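Local structure of spike protein P5 (Enterobacteria phage PRD1, 1YQ5) at residues A49-A54 with I138-I143. The protein forms, as a homotrimer together with P31 and P2, the spike complexes at the 5-fold vertices of the capsid and is essential for viral infectivity. Residues are numbered along the deposited sequence; the frame is centred on the assembly and turned at random.
Sequences AGIQLA and ITAAKI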
loop_
_atom_site.group_PDB
_atom_site.type_symbol
_atom_site.label_atom_id
_atom_site.label_comp_id
_atom_site.label_asym_id
_atom_site.label_seq_id
_atom_site.Cartn_x
_atom_site.Cartn_y
_atom_site.Cartn_z
ATOM N N ALA A 49 -17.327 -11.641 11.548
ATOM C CA ALA A 49 -15.917 -11.919 11.837
ATOM C C ALA A 49 -14.943 -11.075 11.004
ATOM O O ALA A 49 -13.807 -10.848 11.411
ATOM C CB ALA A 49 -15.625 -13.403 11.617
ATOM N N GLY A 50 -15.397 -10.620 9.841
ATOM C CA GLY A 50 -14.561 -9.816 8.962
ATOM C C GLY A 50 -14.976 -10.127 7.539
ATOM O O GLY A 50 -16.155 -10.026 7.206
ATOM N N ILE A 51 -14.027 -10.498 6.689
ATOM C CA ILE A 51 -14.368 -10.864 5.320
ATOM C C ILE A 51 -14.004 -12.331 5.129
ATOM O O ILE A 51 -12.834 -12.710 5.223
ATOM C CB ILE A 51 -13.624 -10.002 4.280
ATOM C CG1 ILE A 51 -14.096 -8.549 4.379
ATOM C CG2 ILE A 51 -13.900 -10.532 2.874
ATOM C CD1 ILE A 51 -13.453 -7.623 3.359
ATOM N N GLN A 52 -15.020 -13.148 4.876
ATOM C CA GLN A 52 -14.852 -14.585 4.692
ATOM C C GLN A 52 -14.317 -14.951 3.314
ATOM O O GLN A 52 -14.709 -14.357 2.306
ATOM C CB GLN A 52 -16.197 -15.302 4.860
ATOM C CG GLN A 52 -16.955 -15.020 6.151
ATOM C CD GLN A 52 -16.308 -15.656 7.358
ATOM O OE1 GLN A 52 -15.780 -16.770 7.280
ATOM N NE2 GLN A 52 -16.359 -14.967 8.488
ATOM N N LEU A 53 -13.425 -15.937 3.275
ATOM C CA LEU A 53 -12.886 -16.432 2.011
ATOM C C LEU A 53 -13.529 -17.799 1.815
ATOM O O LEU A 53 -13.383 -18.679 2.661
ATOM C CB LEU A 53 -11.364 -16.583 2.065
ATOM C CG LEU A 53 -10.534 -15.331 1.761
ATOM C CD1 LEU A 53 -10.752 -14.287 2.841
ATOM C CD2 LEU A 53 -9.064 -15.706 1.665
ATOM N N ALA A 54 -14.250 -17.966 0.709
ATOM C CA ALA A 54 -14.928 -19.229 0.417
ATOM C C ALA A 54 -13.938 -20.369 0.194
ATOM O O ALA A 54 -12.796 -20.147 -0.214
ATOM C CB ALA A 54 -15.822 -19.067 -0.809
ATOM N N ILE A 138 -12.924 -0.631 3.248
ATOM C CA ILE A 138 -12.168 -1.873 3.224
ATOM C C ILE A 138 -12.451 -2.568 1.901
ATOM O O ILE A 138 -13.606 -2.824 1.563
ATOM C CB ILE A 138 -12.581 -2.792 4.389
ATOM C CG1 ILE A 138 -12.203 -2.134 5.721
ATOM C CG2 ILE A 138 -11.922 -4.153 4.239
ATOM C CD1 ILE A 138 -12.748 -2.851 6.949
ATOM N N THR A 139 -11.396 -2.854 1.149
ATOM C CA THR A 139 -11.539 -3.508 -0.142
ATOM C C THR A 139 -10.549 -4.655 -0.283
ATOM O O THR A 139 -9.365 -4.511 0.022
ATOM C CB THR A 139 -11.302 -2.513 -1.297
ATOM O OG1 THR A 139 -12.284 -1.472 -1.237
ATOM C CG2 THR A 139 -11.395 -3.219 -2.642
ATOM N N ALA A 140 -11.045 -5.798 -0.736
ATOM C CA ALA A 140 -10.202 -6.962 -0.940
ATOM C C ALA A 140 -10.531 -7.565 -2.297
ATOM O O ALA A 140 -11.696 -7.639 -2.689
ATOM C CB ALA A 140 -10.433 -7.984 0.160
ATOM N N ALA A 141 -9.498 -7.982 -3.018
ATOM C CA ALA A 141 -9.682 -8.585 -4.327
ATOM C C ALA A 141 -8.704 -9.731 -4.514
ATOM O O ALA A 141 -7.524 -9.612 -4.184
ATOM C CB ALA A 141 -9.480 -7.542 -5.426
ATOM N N LYS A 142 -9.207 -10.849 -5.025
ATOM C CA LYS A 142 -8.375 -12.014 -5.284
ATOM C C LYS A 142 -7.754 -11.763 -6.651
ATOM O O LYS A 142 -8.469 -11.733 -7.651
ATOM C CB LYS A 142 -9.240 -13.274 -5.324
ATOM C CG LYS A 142 -8.470 -14.576 -5.507
ATOM C CD LYS A 142 -9.416 -15.769 -5.523
ATOM C CE LYS A 142 -8.660 -17.085 -5.547
ATOM N NZ LYS A 142 -7.789 -17.197 -6.746
ATOM N N ILE A 143 -6.437 -11.573 -6.707
ATOM C CA ILE A 143 -5.801 -11.307 -7.995
ATOM C C ILE A 143 -5.171 -12.528 -8.658
ATOM O O ILE A 143 -4.686 -12.439 -9.783
ATOM C CB ILE A 143 -4.740 -10.188 -7.897
ATOM C CG1 ILE A 143 -3.521 -10.680 -7.128
ATOM C CG2 ILE A 143 -5.342 -8.959 -7.211
ATOM C CD1 ILE A 143 -2.323 -9.776 -7.300
#
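I51 meets I138 and A140 across the interior of the C-terminal beta-jelly-roll domain, joining strand 51-53 of one antiparallel sheet to strand 135-142 of the other. The two backbones stay well apart, with the CA atoms of I51 and A140 8.5 Å from each other, and side chains alone bridge the gap. The CA–CB bond of I51 is directed toward strand 135-142, and at CB the side chain forks. The CG2 branch stops short of the facing strand, 5.1 Å from A140 CB. The other branch is the one that crosses: CG1 lies anti to the carbonyl carbon (chi1 -66°) and the chain then runs on extended (chi2 -178°). CG1 itself is still 4.9 Å from I138 CG2. The terminal CD1 of I51 closes to 3.9 Å on I138 CG2. It also lies 4.4 Å from A140 CB. The tip of I51 therefore rests between two residues separated by T139, on the same face of strand 135-142. I138 answers with its short branch, CG2, while its CD1 remains 6.0 Å from I51 CD1; the two side chains pass alongside in opposed senses. Both also touch F122 and L31, which continue the hydrophobic filling around them. T139, between I138 and A140, has its CA–CB bond directed away from strand 51-53; its OG1 hydrogen-bonds S8 OG, and the residue packs against L106 of the second subunit. Strand 135-142 thus serves the core of its own chain with one face and the trimer interface with the other. Because methyl groups make every direct contact here, the two sheets are held together at this point by dispersion and exclusion of water, without directional bonds, over a modest 95 Å² of buried surface.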